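Local atomic coordinates of citrate synthase (Pyrobaculum aerophilum, PDB entry 2IBP), a protein that probably catalyses the condensation of oxaloacetate with acetyl-CoA to citrate and CoA, the entry step of the tricarboxylic acid cycle, and works as a homodimer. Residues L59-E64 against G203-L208; D197-R202 against K303-D308; Q317-I322 against A352-G357; S324-E329 against V345-G350. All coordinates share one frame; numbering follows the deposited sequence.

Contact 1 (L59-E64 against G203-L208); sequences LSTYEE and GIDLYL
Tyr62 and Asp205 bring their CA atoms to 5.7 Å of each other, where the chain turns at Ser60 and Thr61 and starts helix 62-71 against the flank of helix 198-210. Asp205 does most of the polar work. With CG trans to its backbone N (chi1 -163°), its carboxylate reaches across, and Asp205 OD1 accepts from Tyr62 N at 2.9 Å. The bond is fairly straight (155°); it meets OD1 on the syn side but 32° out of the carboxylate plane. A second donor, a water that also donates to Glu63 OE1, grips the same OD1. That water probably eases the repulsion between Asp205 OD1 and Glu63 OE1, which sit 4.0 Å apart with their carboxylate planes steeply inclined; Glu63 OE2 is held by His183 N. Asp205 OD2 lies 3.4 Å from Thr61 CA, and another water ties it to Ser60 O. Beside these polar groups, the Tyr62 ring offers one face to Leu208, whose CB makes a CH-pi contact 3.8 Å from the ring centroid. The ring meets His183 as well, and its OH is bonded to Ser370 O, so helix 363-382 fixes the far end. On the opening turn, Thr61 OG1 accepts from Glu64 N at 3.1 Å, while Ser60 OG donates to Glu64 OE1, a carboxylate also bonded to Tyr403 and Arg409 of the second subunit. Thr61 is thus a classic N-cap, and with Asp205, on the neighbouring helix 198-210, accepting the N-H of Tyr62, this is a capped helix N terminus within the largely helical fold of citrate synthase.

Contact 2 (D197-R202 against K303-D308); sequences DPLASR and KEFSRD
Arg202 extends with CG trans to its backbone N and then bends at chi3 (70°), which swings the guanidinium over to Asp308, whose own CG is turned away from its carbonyl carbon. The two residues link a pair of nearly antiparallel helices, 198-210 and 297-313; the short segments have axes 10.5 Å apart at closest approach and directions 163° apart. Arg202 NH2 donates to Asp308 OD2 at 2.9 Å in a salt bridge, meeting the oxygen from the anti side and keeping it close to the guanidinium plane. A water reinforces the pair, accepting from Arg202 NH1 and donating to that same OD2. One guanidinium face looks at Phe305 CD1, with the ring almost perpendicular, so the ring presents its edge to the arginine. Further round that rim, Phe305 CE1 comes to 3.3 Å from Leu199 O and meets the CD1 methyl of Leu199 at 3.6 Å. The other Leu199 methyl, CD2, rests 3.5 Å from Asp308 O. Leu199 N in turn is bonded to Asp197 OD1, the N-cap of its helix. Asp308 and Glu304 belong to a magnesium site observed for this protein; here a magnesium ion lies about 4 Å from the Asp308 side chain, not a direct-ligand distance. Glu304 is steadied by its neighbour one turn on: Arg307 takes it side-on, NE to OE1 at 3.0 Å and NH2 to OE2 at 3.0 Å, both oxygens close to the guanidinium plane.

Contact 3 (Q317-I322 against A352-G357); sequences QNLFAI and AFYYMG
Gln317 runs along the edges of Tyr354 and Tyr355, and its side chain can be followed atom by atom. CB lies 3.7 Å from Tyr355 OH. From there CG, beside the backbone N, comes to 3.7 Å from Tyr354 OH, and the chain bends at chi2 (67°), which keeps CD near CE2 and OH of Tyr354; a further turn at chi3 carries OE1 to the edges of both rings. OE1 is 3.2 Å from Tyr355 CE1 and 3.6 Å from Tyr354 CE2, near the plane of each ring, where aromatic C-H groups present their slightly positive side to the amide oxygen. The backbone of the same residue completes the hold: Gln317 N donates to Tyr355 OH at 3.0 Å, though the bond is bent to 137°. The contact joins the start of helix 319-332 to the last turns of helix 349-356, which ends in a Schellman motif at Gly357. Tyr355 thus spans from one helix end to the other, and its OH is also bonded to Asp315 OD1. Asp315 in turn takes the N-H groups of Phe320 and Ala321 with its two oxygens, tying the hydroxyl to the opening turn of the helix. Leu319 fills the angle between the tyrosines. Its CD1 methyl makes a CH-pi contact over one face of Tyr355, 4.1 Å from the centroid and 23° off the normal, and touches Tyr354 CD2 at 3.5 Å. CG stays beside Tyr355 OH, while Tyr260 and Leu261 of helix 252-263 also pack on Leu319.

Contact 4 (S324-E329 against V345-G350); sequences SAIEQE and VDFWSG
Ser324, Ile326 and Glu327 line the side of helix 319-332 that packs on Phe347 and Trp348, in the turn that leads into helix 349-356. That turn also carries Asp346, a predicted active-site residue, so the helix backs a piece of the probable catalytic centre in this citrate synthase fold. Ser324 comes first: its CB points away, but OG still reaches the rim of the indole, 3.7 Å from Trp348 CH2 and near the ring plane, while bonding to Phe320 O one turn earlier. At Ile326 the CG2 branch, trans to the backbone N, meets the edge of Phe347, 3.8 Å from CZ. Glu327 then touches both aromatics. Its backbone N sits 3.7 Å from Phe347 CZ, and CB lies 3.9 Å from Phe347 CE2. CG is again trans to the backbone N (chi1 -174°), which, with a bend at chi2, sends the carboxylate on to Trp348, with CD 3.8 Å from CZ2. There the carboxylate stands at right angles to the indole and just off its edge. Its charge is met by Lys303 NZ, which forms a salt bridge to OE2, and Tyr295 OH bonds to OE2 too. That tyrosine hydroxyl is also the partner of Trp348 NE1, so one group positions both the acid and the indole. The two aromatics pack on each other as well, Phe347 CD2 lying over one face of Trp348. Val345 O holds the turn that carries both rings, accepting from Trp348 N at 3.1 Å and Ser349 N at 3.0 Å.

From the N terminus, the chain leaves 59-64 and closes contact 1 only at 203-208, after a long helical excursion. Contact 2 has already opened at 197-202, on the same helix 198-210, and closes at 303-308, so these two loops cross. Contacts 3 and 4 both come after contact 2: contact 4 nests within contact 3, opening at 324-329 and closing at 345-350 before 352-357 completes contact 3. Helix 297-313 joins the groups: Phe305 of contact 2 packs on Gly203 and Leu206 of contact 1 and on Ala352 of contact 3, while Lys303 forms a salt bridge with Glu327 of contact 4. Phe320 of contact 3 meets Trp348 of contact 4.

Contact 1 (L59-E64 against G203-L208)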
loop_
_atom_site.group_PDB
_atom_site.type_symbol
_atom_site.label_atom_id
_atom_site.label_comp_id
_atom_site.label_asym_id
_atom_site.label_seq_id
_atom_site.Cartn_x
_atom_site.Cartn_y
_atom_site.Cartn_z
ATOM N N LEU A 59 29.260 -12.339 12.212
ATOM C CA LEU A 59 30.242 -12.434 11.133
ATOM C C LEU A 59 29.975 -11.642 9.870
ATOM O O LEU A 59 30.862 -11.504 9.016
ATOM C CB LEU A 59 30.413 -13.912 10.770
ATOM C CG LEU A 59 30.837 -14.853 11.893
ATOM C CD1 LEU A 59 30.841 -16.286 11.400
ATOM C CD2 LEU A 59 32.205 -14.449 12.429
ATOM N N SER A 60 28.799 -11.033 9.777
ATOM C CA SER A 60 28.450 -10.378 8.551
ATOM C C SER A 60 28.279 -8.864 8.713
ATOM O O SER A 60 28.652 -8.272 9.729
ATOM C CB SER A 60 27.220 -11.070 7.968
ATOM O OG SER A 60 27.007 -10.727 6.623
ATOM N N THR A 61 27.780 -8.247 7.657
ATOM C CA THR A 61 27.543 -6.816 7.573
ATOM C C THR A 61 26.195 -6.640 6.866
ATOM O O THR A 61 25.695 -7.578 6.233
ATOM C CB THR A 61 28.592 -6.148 6.676
ATOM O OG1 THR A 61 28.557 -6.739 5.360
ATOM C CG2 THR A 61 29.995 -6.321 7.267
ATOM N N TYR A 62 25.625 -5.448 6.902
ATOM C CA TYR A 62 24.361 -5.275 6.201
ATOM C C TYR A 62 24.534 -5.466 4.703
ATOM O O TYR A 62 23.650 -6.009 4.045
ATOM C CB TYR A 62 23.712 -3.936 6.488
ATOM C CG TYR A 62 22.336 -3.833 5.874
ATOM C CD1 TYR A 62 21.282 -4.585 6.362
ATOM C CD2 TYR A 62 22.100 -3.005 4.804
ATOM C CE1 TYR A 62 20.009 -4.479 5.809
ATOM C CE2 TYR A 62 20.829 -2.857 4.277
ATOM C CZ TYR A 62 19.790 -3.599 4.786
ATOM O OH TYR A 62 18.548 -3.452 4.206
ATOM N N GLU A 63 25.676 -5.059 4.158
ATOM C CA GLU A 63 25.895 -5.272 2.730
ATOM C C GLU A 63 25.792 -6.758 2.404
ATOM O O GLU A 63 25.073 -7.150 1.498
ATOM C CB GLU A 63 27.260 -4.752 2.279
ATOM C CG GLU A 63 27.408 -3.219 2.313
ATOM C CD GLU A 63 27.861 -2.653 3.660
ATOM O OE1 GLU A 63 27.640 -3.292 4.713
ATOM O OE2 GLU A 63 28.425 -1.532 3.644
ATOM N N GLU A 64 26.479 -7.586 3.172
ATOM C CA GLU A 64 26.465 -9.027 2.908
ATOM C C GLU A 64 25.123 -9.676 3.221
ATOM O O GLU A 64 24.649 -10.535 2.487
ATOM C CB GLU A 64 27.596 -9.715 3.663
ATOM C CG GLU A 64 27.793 -11.157 3.294
ATOM C CD GLU A 64 28.940 -11.779 4.056
ATOM O OE1 GLU A 64 28.814 -11.936 5.290
ATOM O OE2 GLU A 64 29.944 -12.168 3.398
ATOM N N GLY A 203 26.685 -0.151 15.476
ATOM C CA GLY A 203 25.332 -0.178 15.982
ATOM C C GLY A 203 24.310 -0.078 14.871
ATOM O O GLY A 203 23.356 -0.837 14.834
ATOM N N ILE A 204 24.540 0.850 13.949
ATOM C CA ILE A 204 23.624 1.007 12.816
ATOM C C ILE A 204 23.672 -0.248 11.949
ATOM O O ILE A 204 22.635 -0.813 11.594
ATOM C CB ILE A 204 23.914 2.276 11.994
ATOM C CG1 ILE A 204 23.671 3.527 12.853
ATOM C CG2 ILE A 204 23.033 2.318 10.723
ATOM C CD1 ILE A 204 22.240 3.676 13.371
ATOM N N ASP A 205 24.869 -0.720 11.631
ATOM C CA ASP A 205 24.999 -1.922 10.799
ATOM C C ASP A 205 24.279 -3.103 11.457
ATOM O O ASP A 205 23.538 -3.839 10.799
ATOM C CB ASP A 205 26.470 -2.279 10.608
ATOM C CG ASP A 205 26.697 -3.238 9.450
ATOM O OD1 ASP A 205 26.071 -3.048 8.393
ATOM O OD2 ASP A 205 27.599 -4.094 9.543
ATOM N N LEU A 206 24.505 -3.283 12.757
ATOM C CA LEU A 206 23.877 -4.369 13.491
ATOM C C LEU A 206 22.365 -4.230 13.452
ATOM O O LEU A 206 21.649 -5.185 13.173
ATOM C CB LEU A 206 24.360 -4.391 14.940
ATOM C CG LEU A 206 23.836 -5.539 15.785
ATOM C CD1 LEU A 206 24.208 -6.897 15.166
ATOM C CD2 LEU A 206 24.408 -5.389 17.217
ATOM N N TYR A 207 21.873 -3.027 13.725
ATOM C CA TYR A 207 20.435 -2.800 13.703
ATOM C C TYR A 207 19.865 -3.171 12.331
ATOM O O TYR A 207 18.838 -3.841 12.230
ATOM C CB TYR A 207 20.119 -1.345 14.013
ATOM C CG TYR A 207 18.630 -1.074 14.001
ATOM C CD1 TYR A 207 17.877 -1.147 15.170
ATOM C CD2 TYR A 207 17.967 -0.832 12.810
ATOM C CE1 TYR A 207 16.515 -0.948 15.139
ATOM C CE2 TYR A 207 16.616 -0.647 12.781
ATOM C CZ TYR A 207 15.900 -0.714 13.938
ATOM O OH TYR A 207 14.544 -0.537 13.888
ATOM N N LEU A 208 20.572 -2.771 11.282
ATOM C CA LEU A 208 20.099 -3.036 9.931
ATOM C C LEU A 208 20.056 -4.536 9.677
ATOM O O LEU A 208 19.125 -5.046 9.072
ATOM C CB LEU A 208 20.948 -2.318 8.887
ATOM C CG LEU A 208 20.914 -0.798 8.868
ATOM C CD1 LEU A 208 21.869 -0.269 7.834
ATOM C CD2 LEU A 208 19.527 -0.224 8.655
HETATM O O HOH W 1 28.668 -5.837 11.010
HETATM O O HOH W 2 27.216 -1.143 6.574
#

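Contact 2 (D197-R202 against K303-D308)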
loop_
_atom_site.group_PDB
_atom_site.type_symbol
_atom_site.label_atom_id
_atom_site.label_comp_id
_atom_site.label_asym_id
_atom_site.label_seq_id
_atom_site.Cartn_x
_atom_site.Cartn_y
_atom_site.Cartn_z
ATOM N N ASP A 197 31.854 7.489 14.693
ATOM C CA ASP A 197 32.692 6.662 15.540
ATOM C C ASP A 197 32.375 5.224 15.122
ATOM O O ASP A 197 31.224 4.882 14.818
ATOM C CB ASP A 197 32.323 6.874 17.011
ATOM C CG ASP A 197 33.256 6.159 17.961
ATOM O OD1 ASP A 197 33.243 4.910 17.997
ATOM O OD2 ASP A 197 33.945 6.851 18.741
ATOM N N PRO A 198 33.404 4.388 15.024
ATOM C CA PRO A 198 33.232 2.984 14.658
ATOM C C PRO A 198 32.138 2.253 15.433
ATOM O O PRO A 198 31.444 1.404 14.872
ATOM C CB PRO A 198 34.588 2.362 15.002
ATOM C CG PRO A 198 35.550 3.489 14.999
ATOM C CD PRO A 198 34.817 4.761 15.198
ATOM N N LEU A 199 32.032 2.524 16.723
ATOM C CA LEU A 199 31.038 1.876 17.553
ATOM C C LEU A 199 29.608 2.294 17.147
ATOM O O LEU A 199 28.708 1.456 17.104
ATOM C CB LEU A 199 31.318 2.200 19.014
ATOM C CG LEU A 199 30.477 1.519 20.084
ATOM C CD1 LEU A 199 30.381 0.023 19.882
ATOM C CD2 LEU A 199 31.093 1.874 21.448
ATOM N N ALA A 200 29.427 3.557 16.769
ATOM C CA ALA A 200 28.112 4.035 16.330
ATOM C C ALA A 200 27.755 3.369 14.994
ATOM O O ALA A 200 26.634 2.883 14.815
ATOM C CB ALA A 200 28.089 5.557 16.214
ATOM N N SER A 201 28.727 3.297 14.082
ATOM C CA SER A 201 28.503 2.640 12.783
ATOM C C SER A 201 28.151 1.177 12.975
ATOM O O SER A 201 27.313 0.630 12.262
ATOM C CB SER A 201 29.750 2.727 11.897
ATOM O OG SER A 201 30.036 4.071 11.604
ATOM N N ARG A 202 28.880 0.506 13.860
ATOM C CA ARG A 202 28.568 -0.891 14.143
ATOM C C ARG A 202 27.129 -1.057 14.616
ATOM O O ARG A 202 26.454 -2.017 14.264
ATOM C CB ARG A 202 29.535 -1.494 15.167
ATOM C CG ARG A 202 29.225 -2.946 15.471
ATOM C CD ARG A 202 30.345 -3.648 16.204
ATOM N NE ARG A 202 30.536 -3.225 17.586
ATOM C CZ ARG A 202 30.000 -3.820 18.653
ATOM N NH1 ARG A 202 29.118 -4.814 18.532
ATOM N NH2 ARG A 202 30.312 -3.386 19.861
ATOM N N LYS A 303 21.106 -5.869 22.861
ATOM C CA LYS A 303 21.389 -5.528 24.259
ATOM C C LYS A 303 22.905 -5.438 24.478
ATOM O O LYS A 303 23.414 -4.487 25.058
ATOM C CB LYS A 303 20.856 -6.615 25.176
ATOM C CG LYS A 303 21.268 -6.427 26.619
ATOM C CD LYS A 303 20.900 -7.624 27.452
ATOM C CE LYS A 303 21.305 -7.395 28.897
ATOM N NZ LYS A 303 21.074 -8.606 29.719
ATOM N N GLU A 304 23.625 -6.439 23.983
ATOM C CA GLU A 304 25.075 -6.474 24.143
ATOM C C GLU A 304 25.760 -5.333 23.415
ATOM O O GLU A 304 26.734 -4.786 23.897
ATOM C CB GLU A 304 25.650 -7.833 23.770
ATOM C CG GLU A 304 25.217 -8.900 24.753
ATOM C CD GLU A 304 25.540 -8.510 26.200
ATOM O OE1 GLU A 304 26.656 -7.996 26.453
ATOM O OE2 GLU A 304 24.674 -8.684 27.075
ATOM N N PHE A 305 25.294 -5.008 22.218
ATOM C CA PHE A 305 25.813 -3.838 21.547
ATOM C C PHE A 305 25.559 -2.588 22.398
ATOM O O PHE A 305 26.426 -1.724 22.545
ATOM C CB PHE A 305 25.157 -3.624 20.183
ATOM C CG PHE A 305 25.394 -2.264 19.668
ATOM C CD1 PHE A 305 26.652 -1.907 19.234
ATOM C CD2 PHE A 305 24.435 -1.278 19.809
ATOM C CE1 PHE A 305 26.931 -0.601 18.900
ATOM C CE2 PHE A 305 24.727 0.028 19.474
ATOM C CZ PHE A 305 25.964 0.357 19.025
ATOM N N SER A 306 24.339 -2.458 22.916
ATOM C CA SER A 306 23.968 -1.293 23.707
ATOM C C SER A 306 24.874 -1.157 24.926
ATOM O O SER A 306 25.264 -0.052 25.291
ATOM C CB SER A 306 22.502 -1.361 24.114
ATOM O OG SER A 306 21.686 -1.450 22.962
ATOM N N ARG A 307 25.202 -2.290 25.526
ATOM C CA ARG A 307 26.105 -2.311 26.668
ATOM C C ARG A 307 27.450 -1.709 26.266
ATOM O O ARG A 307 28.008 -0.883 26.987
ATOM C CB ARG A 307 26.303 -3.736 27.148
ATOM C CG ARG A 307 27.106 -3.827 28.422
ATOM C CD ARG A 307 27.490 -5.242 28.764
ATOM N NE ARG A 307 26.346 -6.140 28.770
ATOM C CZ ARG A 307 25.447 -6.233 29.749
ATOM N NH1 ARG A 307 25.476 -5.415 30.794
ATOM N NH2 ARG A 307 24.467 -7.119 29.645
ATOM N N ASP A 308 27.973 -2.149 25.121
ATOM C CA ASP A 308 29.228 -1.622 24.585
ATOM C C ASP A 308 29.148 -0.137 24.312
ATOM O O ASP A 308 30.076 0.607 24.597
ATOM C CB ASP A 308 29.624 -2.335 23.303
ATOM C CG ASP A 308 29.990 -3.780 23.526
ATOM O OD1 ASP A 308 30.242 -4.158 24.692
ATOM O OD2 ASP A 308 30.019 -4.537 22.532
HETATM O O HOH W 3 28.347 -6.278 20.854
#

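Contact 3 (Q317-I322 against A352-G357)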
loop_
_atom_site.group_PDB
_atom_site.type_symbol
_atom_site.label_atom_id
_atom_site.label_comp_id
_atom_site.label_asym_id
_atom_site.label_seq_id
_atom_site.Cartn_x
_atom_site.Cartn_y
_atom_site.Cartn_z
ATOM N N GLN A 317 21.410 9.504 30.472
ATOM C CA GLN A 317 19.999 9.516 30.839
ATOM C C GLN A 317 19.587 8.222 31.553
ATOM O O GLN A 317 18.402 7.999 31.800
ATOM C CB GLN A 317 19.112 9.795 29.623
ATOM C CG GLN A 317 19.027 11.263 29.219
ATOM C CD GLN A 317 20.325 11.830 28.685
ATOM O OE1 GLN A 317 20.911 11.300 27.741
ATOM N NE2 GLN A 317 20.743 12.968 29.240
ATOM N N ASN A 318 20.585 7.390 31.868
ATOM C CA ASN A 318 20.400 6.146 32.623
ATOM C C ASN A 318 19.476 5.146 31.944
ATOM O O ASN A 318 18.943 4.236 32.585
ATOM C CB ASN A 318 19.892 6.466 34.043
ATOM C CG ASN A 318 20.741 7.533 34.735
ATOM O OD1 ASN A 318 20.226 8.561 35.177
ATOM N ND2 ASN A 318 22.048 7.336 34.725
ATOM N N LEU A 319 19.357 5.266 30.621
ATOM C CA LEU A 319 18.465 4.408 29.865
ATOM C C LEU A 319 18.882 2.949 29.969
ATOM O O LEU A 319 18.059 2.065 30.212
ATOM C CB LEU A 319 18.475 4.831 28.395
ATOM C CG LEU A 319 17.982 6.246 28.121
ATOM C CD1 LEU A 319 18.066 6.523 26.619
ATOM C CD2 LEU A 319 16.542 6.398 28.628
ATOM N N PHE A 320 20.171 2.683 29.834
ATOM C CA PHE A 320 20.628 1.301 29.883
ATOM C C PHE A 320 20.477 0.716 31.304
ATOM O O PHE A 320 20.049 -0.421 31.492
ATOM C CB PHE A 320 22.062 1.189 29.371
ATOM C CG PHE A 320 22.516 -0.210 29.210
ATOM C CD1 PHE A 320 22.123 -0.942 28.099
ATOM C CD2 PHE A 320 23.289 -0.826 30.181
ATOM C CE1 PHE A 320 22.508 -2.252 27.956
ATOM C CE2 PHE A 320 23.666 -2.144 30.048
ATOM C CZ PHE A 320 23.281 -2.854 28.922
ATOM N N ALA A 321 20.784 1.537 32.302
ATOM C CA ALA A 321 20.653 1.129 33.703
ATOM C C ALA A 321 19.201 0.792 34.039
ATOM O O ALA A 321 18.918 -0.240 34.661
ATOM C CB ALA A 321 21.147 2.245 34.617
ATOM N N ILE A 322 18.284 1.653 33.596
ATOM C CA ILE A 322 16.861 1.457 33.845
ATOM C C ILE A 322 16.352 0.222 33.110
ATOM O O ILE A 322 15.709 -0.653 33.706
ATOM C CB ILE A 322 16.063 2.703 33.459
ATOM C CG1 ILE A 322 16.461 3.890 34.351
ATOM C CG2 ILE A 322 14.551 2.446 33.544
ATOM C CD1 ILE A 322 15.932 5.231 33.872
ATOM N N ALA A 352 20.408 3.235 21.956
ATOM C CA ALA A 352 21.558 3.698 21.211
ATOM C C ALA A 352 21.173 4.835 20.275
ATOM O O ALA A 352 21.854 5.859 20.244
ATOM C CB ALA A 352 22.189 2.546 20.441
ATOM N N PHE A 353 20.040 4.698 19.568
ATOM C CA PHE A 353 19.611 5.749 18.638
ATOM C C PHE A 353 19.461 7.064 19.384
ATOM O O PHE A 353 19.893 8.113 18.924
ATOM C CB PHE A 353 18.251 5.471 17.993
ATOM C CG PHE A 353 18.219 4.332 17.007
ATOM C CD1 PHE A 353 19.339 3.926 16.323
ATOM C CD2 PHE A 353 16.994 3.790 16.648
ATOM C CE1 PHE A 353 19.255 2.885 15.389
ATOM C CE2 PHE A 353 16.899 2.784 15.704
ATOM C CZ PHE A 353 18.024 2.363 15.055
ATOM N N TYR A 354 18.791 6.997 20.530
ATOM C CA TYR A 354 18.562 8.185 21.337
ATOM C C TYR A 354 19.903 8.847 21.670
ATOM O O TYR A 354 20.073 10.047 21.503
ATOM C CB TYR A 354 17.798 7.817 22.616
ATOM C CG TYR A 354 17.576 8.984 23.556
ATOM C CD1 TYR A 354 16.414 9.735 23.511
ATOM C CD2 TYR A 354 18.521 9.289 24.525
ATOM C CE1 TYR A 354 16.230 10.801 24.358
ATOM C CE2 TYR A 354 18.326 10.319 25.403
ATOM C CZ TYR A 354 17.194 11.074 25.311
ATOM O OH TYR A 354 17.038 12.118 26.197
ATOM N N TYR A 355 20.850 8.051 22.148
ATOM C CA TYR A 355 22.147 8.580 22.538
ATOM C C TYR A 355 22.975 9.081 21.350
ATOM O O TYR A 355 23.793 10.008 21.502
ATOM C CB TYR A 355 22.917 7.561 23.365
ATOM C CG TYR A 355 22.413 7.378 24.783
ATOM C CD1 TYR A 355 22.036 8.470 25.541
ATOM C CD2 TYR A 355 22.505 6.146 25.422
ATOM C CE1 TYR A 355 21.633 8.331 26.869
ATOM C CE2 TYR A 355 22.145 5.998 26.773
ATOM C CZ TYR A 355 21.709 7.097 27.482
ATOM O OH TYR A 355 21.361 6.969 28.808
ATOM N N MET A 356 22.757 8.477 20.183
ATOM C CA MET A 356 23.417 8.897 18.948
ATOM C C MET A 356 22.874 10.220 18.403
ATOM O O MET A 356 23.425 10.780 17.452
ATOM C CB MET A 356 23.272 7.830 17.870
ATOM C CG MET A 356 24.004 6.546 18.155
ATOM S SD MET A 356 23.619 5.411 16.816
ATOM C CE MET A 356 24.361 3.890 17.395
ATOM N N GLY A 357 21.785 10.711 18.976
ATOM C CA GLY A 357 21.200 11.978 18.549
ATOM C C GLY A 357 20.197 11.816 17.426
ATOM O O GLY A 357 19.830 12.779 16.763
#

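Contact 4 (S324-E329 against V345-G350)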
loop_
_atom_site.group_PDB
_atom_site.type_symbol
_atom_site.label_atom_id
_atom_site.label_comp_id
_atom_site.label_asym_id
_atom_site.label_seq_id
_atom_site.Cartn_x
_atom_site.Cartn_y
_atom_site.Cartn_z
ATOM N N SER A 324 18.090 -2.301 31.991
ATOM C CA SER A 324 18.720 -3.485 32.582
ATOM C C SER A 324 18.050 -3.936 33.890
ATOM O O SER A 324 17.822 -5.125 34.108
ATOM C CB SER A 324 20.200 -3.223 32.843
ATOM O OG SER A 324 20.905 -3.113 31.624
ATOM N N ALA A 325 17.707 -2.971 34.733
ATOM C CA ALA A 325 17.047 -3.261 36.005
ATOM C C ALA A 325 15.693 -3.918 35.771
ATOM O O ALA A 325 15.343 -4.903 36.415
ATOM C CB ALA A 325 16.895 -1.983 36.809
ATOM N N ILE A 326 14.947 -3.366 34.825
ATOM C CA ILE A 326 13.653 -3.897 34.476
ATOM C C ILE A 326 13.799 -5.285 33.882
ATOM O O ILE A 326 13.077 -6.211 34.247
ATOM C CB ILE A 326 12.944 -2.964 33.503
ATOM C CG1 ILE A 326 12.571 -1.663 34.229
ATOM C CG2 ILE A 326 11.690 -3.633 32.902
ATOM C CD1 ILE A 326 12.013 -0.601 33.334
ATOM N N GLU A 327 14.755 -5.436 32.971
ATOM C CA GLU A 327 14.990 -6.733 32.358
ATOM C C GLU A 327 15.266 -7.811 33.404
ATOM O O GLU A 327 14.688 -8.889 33.355
ATOM C CB GLU A 327 16.171 -6.669 31.383
ATOM C CG GLU A 327 16.344 -7.955 30.614
ATOM C CD GLU A 327 17.789 -8.350 30.440
ATOM O OE1 GLU A 327 18.590 -8.118 31.370
ATOM O OE2 GLU A 327 18.099 -9.002 29.428
ATOM N N GLN A 328 16.154 -7.517 34.353
ATOM C CA GLN A 328 16.499 -8.477 35.396
ATOM C C GLN A 328 15.280 -8.913 36.205
ATOM O O GLN A 328 15.074 -10.111 36.444
ATOM C CB GLN A 328 17.583 -7.892 36.289
ATOM C CG GLN A 328 18.908 -7.728 35.544
ATOM C CD GLN A 328 19.908 -6.841 36.267
ATOM O OE1 GLN A 328 20.919 -6.438 35.689
ATOM N NE2 GLN A 328 19.612 -6.500 37.518
ATOM N N GLU A 329 14.405 -7.962 36.502
ATOM C CA GLU A 329 13.194 -8.261 37.252
ATOM C C GLU A 329 12.247 -9.122 36.432
ATOM O O GLU A 329 11.703 -10.114 36.932
ATOM C CB GLU A 329 12.516 -6.975 37.726
ATOM C CG GLU A 329 13.348 -6.212 38.753
ATOM C CD GLU A 329 13.614 -7.019 40.028
ATOM O OE1 GLU A 329 12.782 -7.882 40.390
ATOM O OE2 GLU A 329 14.636 -6.752 40.696
ATOM N N VAL A 345 13.203 -7.054 20.831
ATOM C CA VAL A 345 14.206 -6.088 20.403
ATOM C C VAL A 345 13.836 -4.638 20.736
ATOM O O VAL A 345 14.719 -3.820 21.037
ATOM C CB VAL A 345 14.538 -6.271 18.902
ATOM C CG1 VAL A 345 13.364 -5.809 18.063
ATOM C CG2 VAL A 345 15.834 -5.523 18.551
ATOM N N ASP A 346 12.543 -4.323 20.732
ATOM C CA ASP A 346 12.080 -2.959 21.011
ATOM C C ASP A 346 12.422 -2.503 22.438
ATOM O O ASP A 346 12.443 -1.313 22.737
ATOM C CB ASP A 346 10.573 -2.854 20.789
ATOM C CG ASP A 346 10.170 -3.151 19.360
ATOM O OD1 ASP A 346 10.994 -2.918 18.443
ATOM O OD2 ASP A 346 9.025 -3.617 19.162
ATOM N N PHE A 347 12.628 -3.468 23.327
ATOM C CA PHE A 347 12.969 -3.170 24.710
ATOM C C PHE A 347 14.291 -2.420 24.797
ATOM O O PHE A 347 14.491 -1.603 25.713
ATOM C CB PHE A 347 13.052 -4.483 25.483
ATOM C CG PHE A 347 13.243 -4.325 26.962
ATOM C CD1 PHE A 347 12.156 -4.333 27.815
ATOM C CD2 PHE A 347 14.508 -4.251 27.507
ATOM C CE1 PHE A 347 12.336 -4.229 29.167
ATOM C CE2 PHE A 347 14.680 -4.135 28.855
ATOM C CZ PHE A 347 13.591 -4.134 29.684
ATOM N N TRP A 348 15.168 -2.659 23.824
ATOM C CA TRP A 348 16.514 -2.132 23.848
ATOM C C TRP A 348 16.890 -1.182 22.731
ATOM O O TRP A 348 17.715 -0.309 22.933
ATOM C CB TRP A 348 17.526 -3.286 23.712
ATOM C CG TRP A 348 17.536 -4.245 24.825
ATOM C CD1 TRP A 348 16.991 -5.482 24.844
ATOM C CD2 TRP A 348 18.069 -4.015 26.136
ATOM N NE1 TRP A 348 17.190 -6.068 26.070
ATOM C CE2 TRP A 348 17.839 -5.183 26.888
ATOM C CE3 TRP A 348 18.751 -2.951 26.731
ATOM C CZ2 TRP A 348 18.253 -5.313 28.212
ATOM C CZ3 TRP A 348 19.146 -3.077 28.046
ATOM C CH2 TRP A 348 18.894 -4.254 28.767
ATOM N N SER A 349 16.322 -1.391 21.537
ATOM C CA SER A 349 16.837 -0.740 20.331
ATOM C C SER A 349 16.773 0.771 20.192
ATOM O O SER A 349 17.530 1.330 19.410
ATOM C CB SER A 349 16.231 -1.376 19.090
ATOM O OG SER A 349 14.893 -0.988 18.955
ATOM N N GLY A 350 15.930 1.443 20.977
ATOM C CA GLY A 350 15.851 2.896 20.920
ATOM C C GLY A 350 16.917 3.604 21.725
ATOM O O GLY A 350 17.192 4.784 21.508
#